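ATP-dependent 6-phosphofructokinase subunit beta (Saccharomyces cerevisiae, PDB 3O8O) catalyses the ATP-dependent phosphorylation of fructose 6-phosphate to fructose 1,6-bisphosphate, the first committing step of glycolysis. Local coordinates at residues 188-193 with 280-285; 208-213 with 671-676; 36-41 with 71-76; 20-25 with 60-65. All coordinates share one frame; numbering follows the deposited sequence.

Contact 1. Residues 188-193 with 280-285; sequences HSRAFV and DTRITT. With F6P (6-O-phosphono-beta-D-fructofuranose), chain I.
Two neighbouring parallel strands at one border of a four-stranded parallel sheet carry R190 and R282, a pair of arginines that grips the phosphate of fructose 6-phosphate in a site shared with subunit alpha. The strands are in register from A191 with T281 to V193 with I283. R282 bonds to both neighbours of F192, its N giving to A191 O (3.0 Å) and its O taking from V193 N (2.9 Å); T284 N then reaches V193 O. T281 and I283 face helix 266-275, while F192 and R282 share the other side, where ring atom F192 CE2 lies 3.4 Å from R282 CB. R190 runs extended from CG to NE and sends NH1 to F6P O2P (2.7 Å). R282 instead bends at chi2 (-69°), which turns its group back beside R190; the two guanidinium planes stand 57° apart, and the phosphate and D280 probably balance the two neighbouring charges. Weak bonds run from R282 NE to O1P and from R282 NH2 to O2P. A leucine in place of R282 would probably leave the phosphate one cation short and D280 OD1 without its salt-bridge mate. D280 serves both arginines: OD2 sits over one face of the R190 guanidinium, a long, purely electrostatic pairing, whereas R282 NH1 points almost straight at OD1, 2.7 Å away.

Contact 2. Residues 208-213 with 671-676; sequences AGIATS and DRTRAT
I210 sets CG1 anti to its carbonyl carbon (chi1 -69°), which leaves CG2 as the branch directed at helix 669-688, and there it meets T676 CG2 at 4.0 Å. T673 is turned the other way about its first torsion (chi1 69°): its hydroxyl folds back to P669 O in its own helix, and the methyl CG2 is presented to the facing helix. That methyl lies 4.0 Å from A211 CB and also touches I210 CG2. R672 brings its guanidinium round beside A211, whose CB sits over one face of the group near its rim. R672 NH1 gives a weak hydrogen bond to A211 O at 3.4 Å, and R672 CD approaches the same oxygen. This is a carbonyl near the C-terminal end of its helix, where a cation is likely to be favourable; R672 NH2 gives another weak bond, to P667 O. The rest of the contact is mainly methyl against methyl, in a buried setting. The axes of segments 208-212 and 671-676 approach to 8.6 Å and cross almost at right angles. Helix 203-212, of the first phosphofructokinase unit, thus abuts helix 669-688 of the second. Helix 167-187 touches A211 and R672, helix 368-380 flanks I210, and helix 408-422 lies against R672 and T676.

Contact 3. Residues 36-41 with 71-76; sequences AFVVME and TNIGTA
The E41 carboxylate lies beside the backbone of 74-76: OE1 is 3.8 Å from A76 CB and OE2 3.8 Å from G74 CA, both carbons lying on the same side of its plane. G74, with its positive phi and no side chain, leaves room for that oxygen. Beyond the two segments, E41 is paired with a basic side chain on the chain of another protein, which keeps its charge turned to the partner subunit. The second flat group is the I73 peptide, whose oxygen is met nearly head-on by E41 N at 2.9 Å; M40 CA adds a CA-H...O contact to the same atom. M40 is folded at chi2 (-62°) as well as chi3, a double bend that swings SD over I73 to 3.9 Å from its CB. With CD1, I73 reaches toward V39 O (3.9 Å), and it also packs on V22 of helix 18-32. An alanine at I73 would probably open a gap between the end of the strand and that helix, with V39 O and V22 losing the branch that packs against them. I73 is the third residue of a type I turn from T71 to G74. The arrangement is a loop packed on the carboxyl end of a strand in the mixed alpha/beta sheet of this domain, where such folds gather their site residues; here the predicted ATP-binding residues R77 and G13 lie close by.

Contact 4. Residues 20-25 with 60-65; sequences SNVRAI and EDVRGW
V62 is the first residue of 60-65 to meet helix 18-32; E60, two places earlier, forms a salt bridge to R617 in the second half of the chain. V62 presses its two methyls on R23: CG2 lies 3.7 Å from R23 CG, and CG1 reaches R23 CA and, more distantly, V22 CG1. R23 offers its aliphatic stem here because CG stands anti to the backbone N (chi1 -175°), which carries the chain across V62. Next, R63 turns away from the helix and secures its own loop, its N and NE reaching E60 O from opposite faces of that carbonyl's plane; NE is 3.3 Å away. The R63 guanidinium also makes a cation-pi contact with F620. G64, at positive phi, lets the type II turn from V62 to W65 close, with W65 N bonded to V62 O at 2.9 Å. The turn delivers W65 back to the helix. Its CB touches R23 CB at 4.1 Å, and the six-membered part of its indole reaches on to V22, CZ3 lying 3.5 Å from V22 CG1. One face of the indole is backed near its rim by V62 CA. No hydrogen bond spans the two segments: valine methyls, an arginine stem and an indole hold them together by apolar burial, while polar bonds of 60-65 lie within its own turn or reach the second half of the chain.

In the fold
Contacts 3 and 4 adjoin, with centres about 12 Å apart. They share one apolar cluster: I73 CD1 lies 3.8 Å from V22 CG2, and I73 CG2 lies 4.0 Å from W65 CH2, so the two turns pack on each other against helix 18-32, and I73 carries the cluster on to strand 35-39. T75, in contact 3, has its side chain about 9 Å from a bound fructose 6-phosphate. Contact 1 holds the phosphate of a fructose 6-phosphate in the other sheet of the same catalytic half, its centre about 40 Å from that of contact 3. Contact 2, about 21 Å from contact 1 between centres, follows strand 191-196 through helix 203-212 to the second half of the chain.

Contact 1. Residues 188-193 with 280-285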
loop_
_atom_site.group_PDB
_atom_site.type_symbol
_atom_site.label_atom_id
_atom_site.label_comp_id
_atom_site.label_asym_id
_atom_site.label_seq_id
_atom_site.Cartn_x
_atom_site.Cartn_y
_atom_site.Cartn_z
ATOM N N HIS B 188 -19.597 45.265 -14.872
ATOM C CA HIS B 188 -20.245 46.485 -15.342
ATOM C C HIS B 188 -21.055 46.304 -16.632
ATOM O O HIS B 188 -21.467 47.280 -17.255
ATOM C CB HIS B 188 -19.181 47.544 -15.565
ATOM C CG HIS B 188 -18.443 47.924 -14.325
ATOM N ND1 HIS B 188 -17.835 47.002 -13.508
ATOM C CD2 HIS B 188 -18.173 49.136 -13.787
ATOM C CE1 HIS B 188 -17.217 47.627 -12.520
ATOM N NE2 HIS B 188 -17.406 48.924 -12.667
ATOM N N SER B 189 -21.293 45.051 -17.016
ATOM C CA SER B 189 -22.004 44.723 -18.253
ATOM C C SER B 189 -21.530 45.624 -19.386
ATOM O O SER B 189 -22.335 46.152 -20.147
ATOM C CB SER B 189 -23.497 44.871 -18.055
ATOM O OG SER B 189 -23.945 43.961 -17.072
ATOM N N ARG B 190 -20.206 45.785 -19.466
ATOM C CA ARG B 190 -19.551 46.616 -20.458
ATOM C C ARG B 190 -19.237 45.923 -21.761
ATOM O O ARG B 190 -19.537 44.736 -21.975
ATOM C CB ARG B 190 -18.247 47.171 -19.919
ATOM C CG ARG B 190 -18.380 47.940 -18.649
ATOM C CD ARG B 190 -17.175 48.834 -18.489
ATOM N NE ARG B 190 -17.043 49.326 -17.129
ATOM C CZ ARG B 190 -16.236 50.322 -16.795
ATOM N NH1 ARG B 190 -15.512 50.910 -17.744
ATOM N NH2 ARG B 190 -16.138 50.725 -15.528
ATOM N N ALA B 191 -18.610 46.706 -22.631
ATOM C CA ALA B 191 -18.190 46.263 -23.946
ATOM C C ALA B 191 -16.716 46.623 -24.101
ATOM O O ALA B 191 -16.278 47.722 -23.735
ATOM C CB ALA B 191 -19.010 46.950 -25.000
ATOM N N PHE B 192 -15.944 45.681 -24.625
ATOM C CA PHE B 192 -14.522 45.898 -24.818
ATOM C C PHE B 192 -14.122 45.564 -26.248
ATOM O O PHE B 192 -14.582 44.575 -26.845
ATOM C CB PHE B 192 -13.693 45.018 -23.856
ATOM C CG PHE B 192 -13.624 45.531 -22.428
ATOM C CD1 PHE B 192 -14.537 45.099 -21.466
ATOM C CD2 PHE B 192 -12.635 46.438 -22.050
ATOM C CE1 PHE B 192 -14.463 45.566 -20.159
ATOM C CE2 PHE B 192 -12.555 46.906 -20.739
ATOM C CZ PHE B 192 -13.468 46.472 -19.795
ATOM N N VAL B 193 -13.268 46.411 -26.795
ATOM C CA VAL B 193 -12.742 46.203 -28.127
ATOM C C VAL B 193 -11.281 45.840 -27.861
ATOM O O VAL B 193 -10.460 46.695 -27.512
ATOM C CB VAL B 193 -12.831 47.487 -28.954
ATOM C CG1 VAL B 193 -12.166 47.303 -30.308
ATOM C CG2 VAL B 193 -14.274 47.852 -29.139
ATOM N N ASP B 280 -21.360 51.430 -22.697
ATOM C CA ASP B 280 -20.074 51.705 -22.077
ATOM C C ASP B 280 -19.005 50.854 -22.766
ATOM O O ASP B 280 -19.033 49.618 -22.706
ATOM C CB ASP B 280 -20.160 51.386 -20.586
ATOM C CG ASP B 280 -19.170 52.171 -19.767
ATOM O OD1 ASP B 280 -18.467 53.024 -20.339
ATOM O OD2 ASP B 280 -19.098 51.942 -18.542
ATOM N N THR B 281 -18.070 51.518 -23.441
ATOM C CA THR B 281 -17.034 50.792 -24.147
ATOM C C THR B 281 -15.626 51.238 -23.808
ATOM O O THR B 281 -15.390 52.401 -23.498
ATOM C CB THR B 281 -17.254 50.900 -25.653
ATOM O OG1 THR B 281 -18.526 50.318 -25.979
ATOM C CG2 THR B 281 -16.159 50.180 -26.417
ATOM N N ARG B 282 -14.706 50.277 -23.842
ATOM C CA ARG B 282 -13.296 50.508 -23.558
ATOM C C ARG B 282 -12.478 49.748 -24.593
ATOM O O ARG B 282 -12.910 48.691 -25.094
ATOM C CB ARG B 282 -12.937 50.000 -22.163
ATOM C CG ARG B 282 -13.601 50.725 -21.030
ATOM C CD ARG B 282 -13.064 52.119 -20.924
ATOM N NE ARG B 282 -13.644 52.804 -19.783
ATOM C CZ ARG B 282 -14.942 53.064 -19.663
ATOM N NH1 ARG B 282 -15.783 52.691 -20.623
ATOM N NH2 ARG B 282 -15.404 53.683 -18.581
ATOM N N ILE B 283 -11.306 50.298 -24.912
ATOM C CA ILE B 283 -10.399 49.679 -25.875
ATOM C C ILE B 283 -9.221 49.101 -25.119
ATOM O O ILE B 283 -8.687 49.731 -24.211
ATOM C CB ILE B 283 -9.865 50.702 -26.912
ATOM C CG1 ILE B 283 -10.976 51.089 -27.897
ATOM C CG2 ILE B 283 -8.677 50.115 -27.666
ATOM C CD1 ILE B 283 -10.521 52.086 -28.975
ATOM N N THR B 284 -8.821 47.896 -25.493
ATOM C CA THR B 284 -7.700 47.234 -24.850
ATOM C C THR B 284 -6.679 46.824 -25.894
ATOM O O THR B 284 -7.016 46.119 -26.847
ATOM C CB THR B 284 -8.149 45.953 -24.140
ATOM O OG1 THR B 284 -9.207 46.241 -23.218
ATOM C CG2 THR B 284 -7.002 45.371 -23.383
ATOM N N THR B 285 -5.436 47.267 -25.752
ATOM C CA THR B 285 -4.442 46.835 -26.717
ATOM C C THR B 285 -3.399 45.990 -25.995
ATOM O O THR B 285 -2.508 46.501 -25.309
ATOM C CB THR B 285 -3.789 48.017 -27.431
ATOM O OG1 THR B 285 -4.791 48.735 -28.159
ATOM C CG2 THR B 285 -2.757 47.521 -28.425
HETATM O O1 F6P I . -10.998 51.606 -9.501
HETATM C C1 F6P I . -9.961 52.436 -9.972
HETATM C C2 F6P I . -9.637 52.118 -11.433
HETATM O O2 F6P I . -9.305 50.731 -11.589
HETATM C C3 F6P I . -8.479 53.048 -11.881
HETATM O O3 F6P I . -7.196 52.404 -11.858
HETATM C C4 F6P I . -8.909 53.488 -13.295
HETATM O O4 F6P I . -8.365 54.768 -13.632
HETATM C C5 F6P I . -10.458 53.469 -13.193
HETATM O O5 F6P I . -10.768 52.420 -12.250
HETATM C C6 F6P I . -11.091 53.156 -14.552
HETATM O O6 F6P I . -12.519 53.142 -14.423
HETATM P P F6P I . -13.146 52.793 -15.871
HETATM O O1P F6P I . -12.434 52.073 -16.955
HETATM O O2P F6P I . -14.752 52.741 -15.944
HETATM O O3P F6P I . -13.318 51.328 -15.236
#

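Contact 2. Residues 208-213 with 671-676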
loop_
_atom_site.group_PDB
_atom_site.type_symbol
_atom_site.label_atom_id
_atom_site.label_comp_id
_atom_site.label_asym_id
_atom_site.label_seq_id
_atom_site.Cartn_x
_atom_site.Cartn_y
_atom_site.Cartn_z
ATOM N N ALA B 208 -8.976 33.362 -31.387
ATOM C CA ALA B 208 -9.261 33.956 -30.100
ATOM C C ALA B 208 -10.751 34.124 -29.932
ATOM O O ALA B 208 -11.333 33.648 -28.959
ATOM C CB ALA B 208 -8.565 35.288 -29.967
ATOM N N GLY B 209 -11.380 34.783 -30.894
ATOM C CA GLY B 209 -12.809 35.024 -30.813
ATOM C C GLY B 209 -13.615 33.765 -30.641
ATOM O O GLY B 209 -14.610 33.756 -29.914
ATOM N N ILE B 210 -13.191 32.702 -31.317
ATOM C CA ILE B 210 -13.887 31.423 -31.235
ATOM C C ILE B 210 -13.770 30.850 -29.835
ATOM O O ILE B 210 -14.737 30.302 -29.278
ATOM C CB ILE B 210 -13.279 30.396 -32.169
ATOM C CG1 ILE B 210 -13.544 30.772 -33.617
ATOM C CG2 ILE B 210 -13.839 29.026 -31.845
ATOM C CD1 ILE B 210 -12.874 29.868 -34.611
ATOM N N ALA B 211 -12.560 30.980 -29.295
ATOM C CA ALA B 211 -12.197 30.501 -27.970
ATOM C C ALA B 211 -12.803 31.326 -26.852
ATOM O O ALA B 211 -13.263 30.777 -25.858
ATOM C CB ALA B 211 -10.689 30.496 -27.832
ATOM N N THR B 212 -12.801 32.644 -27.003
ATOM C CA THR B 212 -13.354 33.500 -25.963
ATOM C C THR B 212 -14.825 33.845 -26.158
ATOM O O THR B 212 -15.375 34.561 -25.321
ATOM C CB THR B 212 -12.597 34.820 -25.862
ATOM O OG1 THR B 212 -12.713 35.514 -27.102
ATOM C CG2 THR B 212 -11.148 34.579 -25.599
ATOM N N SER B 213 -15.449 33.317 -27.227
ATOM C CA SER B 213 -16.858 33.588 -27.586
ATOM C C SER B 213 -17.111 35.084 -27.698
ATOM O O SER B 213 -17.995 35.637 -27.036
ATOM C CB SER B 213 -17.833 33.004 -26.567
ATOM O OG SER B 213 -17.845 31.609 -26.660
ATOM N N ASP B 671 -7.652 23.253 -27.063
ATOM C CA ASP B 671 -8.762 22.420 -26.651
ATOM C C ASP B 671 -10.111 23.049 -26.916
ATOM O O ASP B 671 -11.052 22.344 -27.290
ATOM C CB ASP B 671 -8.639 22.095 -25.175
ATOM C CG ASP B 671 -8.158 20.715 -24.951
ATOM O OD1 ASP B 671 -7.719 20.412 -23.826
ATOM O OD2 ASP B 671 -8.232 19.930 -25.912
ATOM N N ARG B 672 -10.215 24.364 -26.714
ATOM C CA ARG B 672 -11.483 25.049 -26.940
ATOM C C ARG B 672 -11.855 25.057 -28.418
ATOM O O ARG B 672 -12.849 24.441 -28.820
ATOM C CB ARG B 672 -11.437 26.477 -26.396
ATOM C CG ARG B 672 -12.149 26.596 -25.056
ATOM C CD ARG B 672 -11.981 27.954 -24.424
ATOM N NE ARG B 672 -10.606 28.180 -24.014
ATOM C CZ ARG B 672 -10.116 29.347 -23.602
ATOM N NH1 ARG B 672 -10.861 30.443 -23.534
ATOM N NH2 ARG B 672 -8.858 29.422 -23.242
ATOM N N THR B 673 -11.049 25.729 -29.235
ATOM C CA THR B 673 -11.322 25.781 -30.659
ATOM C C THR B 673 -11.508 24.403 -31.275
ATOM O O THR B 673 -12.409 24.209 -32.074
ATOM C CB THR B 673 -10.210 26.516 -31.414
ATOM O OG1 THR B 673 -9.005 25.738 -31.412
ATOM C CG2 THR B 673 -9.957 27.858 -30.761
ATOM N N ARG B 674 -10.671 23.440 -30.905
ATOM C CA ARG B 674 -10.782 22.097 -31.465
ATOM C C ARG B 674 -12.083 21.440 -31.022
ATOM O O ARG B 674 -12.630 20.575 -31.715
ATOM C CB ARG B 674 -9.584 21.236 -31.041
ATOM N N ALA B 675 -12.587 21.851 -29.866
ATOM C CA ALA B 675 -13.820 21.266 -29.379
ATOM C C ALA B 675 -14.946 21.709 -30.279
ATOM O O ALA B 675 -15.705 20.876 -30.775
ATOM C CB ALA B 675 -14.084 21.687 -27.953
ATOM N N THR B 676 -15.053 23.014 -30.514
ATOM C CA THR B 676 -16.129 23.488 -31.382
ATOM C C THR B 676 -16.004 22.890 -32.801
ATOM O O THR B 676 -17.003 22.696 -33.489
ATOM C CB THR B 676 -16.217 25.059 -31.438
ATOM O OG1 THR B 676 -15.787 25.531 -32.711
ATOM C CG2 THR B 676 -15.370 25.685 -30.387
#

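Contact 3. Residues 36-41 with 71-76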
loop_
_atom_site.group_PDB
_atom_site.type_symbol
_atom_site.label_atom_id
_atom_site.label_comp_id
_atom_site.label_asym_id
_atom_site.label_seq_id
_atom_site.Cartn_x
_atom_site.Cartn_y
_atom_site.Cartn_z
ATOM N N ALA B 36 28.304 22.293 -32.526
ATOM C CA ALA B 36 27.192 23.218 -32.485
ATOM C C ALA B 36 27.644 24.646 -32.279
ATOM O O ALA B 36 28.479 24.932 -31.412
ATOM C CB ALA B 36 26.231 22.814 -31.379
ATOM N N PHE B 37 27.094 25.544 -33.089
ATOM C CA PHE B 37 27.407 26.958 -32.967
ATOM C C PHE B 37 26.131 27.784 -32.865
ATOM O O PHE B 37 25.103 27.493 -33.496
ATOM C CB PHE B 37 28.245 27.465 -34.155
ATOM C CG PHE B 37 29.724 27.271 -33.987
ATOM C CD1 PHE B 37 30.317 26.048 -34.300
ATOM C CD2 PHE B 37 30.515 28.285 -33.451
ATOM C CE1 PHE B 37 31.666 25.835 -34.076
ATOM C CE2 PHE B 37 31.865 28.086 -33.217
ATOM C CZ PHE B 37 32.447 26.856 -33.527
ATOM N N VAL B 38 26.214 28.824 -32.057
ATOM C CA VAL B 38 25.105 29.727 -31.859
ATOM C C VAL B 38 25.566 31.108 -32.340
ATOM O O VAL B 38 26.715 31.496 -32.123
ATOM C CB VAL B 38 24.725 29.738 -30.362
ATOM C CG1 VAL B 38 24.064 31.033 -29.989
ATOM C CG2 VAL B 38 23.801 28.578 -30.067
ATOM N N VAL B 39 24.689 31.838 -33.017
ATOM C CA VAL B 39 25.041 33.165 -33.505
ATOM C C VAL B 39 24.253 34.166 -32.709
ATOM O O VAL B 39 23.023 34.193 -32.781
ATOM C CB VAL B 39 24.688 33.349 -34.999
ATOM C CG1 VAL B 39 24.880 34.789 -35.402
ATOM C CG2 VAL B 39 25.570 32.479 -35.855
ATOM N N MET B 40 24.955 34.995 -31.951
ATOM C CA MET B 40 24.308 36.002 -31.127
ATOM C C MET B 40 23.763 37.184 -31.938
ATOM O O MET B 40 24.252 37.485 -33.022
ATOM C CB MET B 40 25.291 36.500 -30.068
ATOM C CG MET B 40 25.839 35.388 -29.184
ATOM S SD MET B 40 24.586 34.514 -28.224
ATOM C CE MET B 40 25.383 34.472 -26.634
ATOM N N GLU B 41 22.730 37.830 -31.401
ATOM C CA GLU B 41 22.095 38.990 -32.012
ATOM C C GLU B 41 21.773 38.936 -33.502
ATOM O O GLU B 41 21.987 39.922 -34.210
ATOM C CB GLU B 41 22.932 40.235 -31.739
ATOM C CG GLU B 41 23.109 40.547 -30.268
ATOM C CD GLU B 41 21.799 40.666 -29.523
ATOM O OE1 GLU B 41 20.990 41.563 -29.855
ATOM O OE2 GLU B 41 21.586 39.852 -28.600
ATOM N N THR B 71 14.410 34.611 -27.203
ATOM C CA THR B 71 15.585 33.956 -27.752
ATOM C C THR B 71 16.718 34.201 -26.797
ATOM O O THR B 71 17.085 35.361 -26.561
ATOM C CB THR B 71 16.099 34.581 -29.040
ATOM O OG1 THR B 71 15.062 34.622 -30.012
ATOM C CG2 THR B 71 17.244 33.762 -29.576
ATOM N N ASN B 72 17.303 33.134 -26.264
ATOM C CA ASN B 72 18.429 33.334 -25.379
ATOM C C ASN B 72 19.650 33.814 -26.179
ATOM O O ASN B 72 20.536 34.481 -25.633
ATOM C CB ASN B 72 18.725 32.061 -24.595
ATOM C CG ASN B 72 17.679 31.786 -23.541
ATOM O OD1 ASN B 72 16.901 32.668 -23.186
ATOM N ND2 ASN B 72 17.656 30.565 -23.027
ATOM N N ILE B 73 19.688 33.516 -27.476
ATOM C CA ILE B 73 20.811 33.975 -28.290
ATOM C C ILE B 73 20.514 35.351 -28.923
ATOM O O ILE B 73 21.335 35.908 -29.661
ATOM C CB ILE B 73 21.190 32.921 -29.374
ATOM C CG1 ILE B 73 20.108 32.842 -30.484
ATOM C CG2 ILE B 73 21.391 31.586 -28.685
ATOM C CD1 ILE B 73 20.295 31.706 -31.479
ATOM N N GLY B 74 19.338 35.896 -28.611
ATOM C CA GLY B 74 18.947 37.207 -29.117
ATOM C C GLY B 74 18.622 37.354 -30.600
ATOM O O GLY B 74 18.742 36.408 -31.394
ATOM N N THR B 75 18.197 38.562 -30.969
ATOM C CA THR B 75 17.859 38.885 -32.356
ATOM C C THR B 75 17.906 40.394 -32.464
ATOM O O THR B 75 17.337 41.100 -31.629
ATOM C CB THR B 75 16.451 38.387 -32.728
ATOM O OG1 THR B 75 16.075 38.881 -34.021
ATOM C CG2 THR B 75 15.449 38.847 -31.683
ATOM N N ALA B 76 18.616 40.888 -33.476
ATOM C CA ALA B 76 18.748 42.330 -33.686
ATOM C C ALA B 76 18.360 42.737 -35.103
ATOM O O ALA B 76 18.247 41.896 -35.999
ATOM C CB ALA B 76 20.171 42.777 -33.387
#

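Contact 4. Residues 20-25 with 60-65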
loop_
_atom_site.group_PDB
_atom_site.type_symbol
_atom_site.label_atom_id
_atom_site.label_comp_id
_atom_site.label_asym_id
_atom_site.label_seq_id
_atom_site.Cartn_x
_atom_site.Cartn_y
_atom_site.Cartn_z
ATOM N N SER B 20 13.254 26.524 -27.552
ATOM C CA SER B 20 13.090 25.093 -27.697
ATOM C C SER B 20 13.705 24.719 -29.026
ATOM O O SER B 20 14.301 23.641 -29.150
ATOM C CB SER B 20 11.621 24.693 -27.682
ATOM O OG SER B 20 11.052 24.995 -26.428
ATOM N N ASN B 21 13.577 25.611 -30.014
ATOM C CA ASN B 21 14.134 25.368 -31.350
ATOM C C ASN B 21 15.665 25.342 -31.265
ATOM O O ASN B 21 16.329 24.377 -31.660
ATOM C CB ASN B 21 13.669 26.448 -32.347
ATOM C CG ASN B 21 13.802 25.996 -33.799
ATOM O OD1 ASN B 21 13.252 24.958 -34.183
ATOM N ND2 ASN B 21 14.528 26.765 -34.608
ATOM N N VAL B 22 16.230 26.409 -30.738
ATOM C CA VAL B 22 17.663 26.459 -30.591
ATOM C C VAL B 22 18.142 25.197 -29.863
ATOM O O VAL B 22 19.038 24.499 -30.325
ATOM C CB VAL B 22 18.075 27.715 -29.799
ATOM C CG1 VAL B 22 19.527 27.672 -29.445
ATOM C CG2 VAL B 22 17.807 28.935 -30.621
ATOM N N ARG B 23 17.519 24.893 -28.733
ATOM C CA ARG B 23 17.897 23.734 -27.935
ATOM C C ARG B 23 17.971 22.436 -28.711
ATOM O O ARG B 23 18.954 21.717 -28.608
ATOM C CB ARG B 23 16.917 23.562 -26.787
ATOM C CG ARG B 23 17.287 22.459 -25.828
ATOM C CD ARG B 23 16.085 21.577 -25.529
ATOM N NE ARG B 23 16.357 20.768 -24.364
ATOM C CZ ARG B 23 15.874 19.552 -24.156
ATOM N NH1 ARG B 23 15.077 18.988 -25.048
ATOM N NH2 ARG B 23 16.209 18.899 -23.045
ATOM N N ALA B 24 16.930 22.121 -29.470
ATOM C CA ALA B 24 16.933 20.884 -30.238
ATOM C C ALA B 24 18.030 20.926 -31.293
ATOM O O ALA B 24 18.782 19.967 -31.431
ATOM C CB ALA B 24 15.569 20.655 -30.890
ATOM N N ILE B 25 18.126 22.040 -32.023
ATOM C CA ILE B 25 19.149 22.197 -33.055
ATOM C C ILE B 25 20.553 21.947 -32.514
ATOM O O ILE B 25 21.323 21.195 -33.093
ATOM C CB ILE B 25 19.098 23.596 -33.677
ATOM C CG1 ILE B 25 17.847 23.709 -34.559
ATOM C CG2 ILE B 25 20.365 23.845 -34.484
ATOM C CD1 ILE B 25 17.545 25.094 -35.063
ATOM N N GLU B 60 25.366 20.813 -22.520
ATOM C CA GLU B 60 24.820 21.447 -21.324
ATOM C C GLU B 60 24.437 22.929 -21.497
ATOM O O GLU B 60 23.718 23.495 -20.673
ATOM C CB GLU B 60 25.824 21.306 -20.167
ATOM C CG GLU B 60 27.264 21.549 -20.611
ATOM C CD GLU B 60 28.115 22.260 -19.568
ATOM O OE1 GLU B 60 28.478 21.632 -18.547
ATOM O OE2 GLU B 60 28.421 23.459 -19.785
ATOM N N ASP B 61 24.893 23.565 -22.562
ATOM C CA ASP B 61 24.586 24.977 -22.723
ATOM C C ASP B 61 23.131 25.375 -22.993
ATOM O O ASP B 61 22.732 26.508 -22.718
ATOM C CB ASP B 61 25.505 25.590 -23.776
ATOM C CG ASP B 61 26.947 25.626 -23.325
ATOM O OD1 ASP B 61 27.204 25.846 -22.120
ATOM O OD2 ASP B 61 27.825 25.436 -24.189
ATOM N N VAL B 62 22.337 24.470 -23.539
ATOM C CA VAL B 62 20.942 24.800 -23.769
ATOM C C VAL B 62 20.063 24.143 -22.698
ATOM O O VAL B 62 18.840 24.089 -22.819
ATOM C CB VAL B 62 20.500 24.337 -25.136
ATOM C CG1 VAL B 62 21.111 25.226 -26.169
ATOM C CG2 VAL B 62 20.891 22.854 -25.344
ATOM N N ARG B 63 20.711 23.654 -21.645
ATOM C CA ARG B 63 20.028 22.988 -20.551
ATOM C C ARG B 63 18.920 23.872 -19.997
ATOM O O ARG B 63 19.134 25.039 -19.713
ATOM C CB ARG B 63 21.066 22.600 -19.488
ATOM C CG ARG B 63 20.708 22.879 -18.053
ATOM C CD ARG B 63 21.900 22.576 -17.117
ATOM N NE ARG B 63 23.070 23.379 -17.447
ATOM C CZ ARG B 63 23.797 24.075 -16.567
ATOM N NH1 ARG B 63 23.496 24.086 -15.269
ATOM N NH2 ARG B 63 24.833 24.787 -16.992
ATOM N N GLY B 64 17.716 23.311 -19.908
ATOM C CA GLY B 64 16.569 24.035 -19.387
ATOM C C GLY B 64 15.923 25.064 -20.303
ATOM O O GLY B 64 14.945 25.722 -19.942
ATOM N N TRP B 65 16.454 25.206 -21.501
ATOM C CA TRP B 65 15.926 26.186 -22.430
ATOM C C TRP B 65 14.482 26.046 -22.877
ATOM O O TRP B 65 13.802 27.048 -23.093
ATOM C CB TRP B 65 16.832 26.237 -23.639
ATOM C CG TRP B 65 18.044 26.983 -23.331
ATOM C CD1 TRP B 65 18.675 27.045 -22.130
ATOM C CD2 TRP B 65 18.796 27.795 -24.231
ATOM N NE1 TRP B 65 19.779 27.849 -22.219
ATOM C CE2 TRP B 65 19.879 28.323 -23.502
ATOM C CE3 TRP B 65 18.659 28.130 -25.581
ATOM C CZ2 TRP B 65 20.824 29.171 -24.081
ATOM C CZ3 TRP B 65 19.583 28.964 -26.150
ATOM C CH2 TRP B 65 20.658 29.482 -25.403
#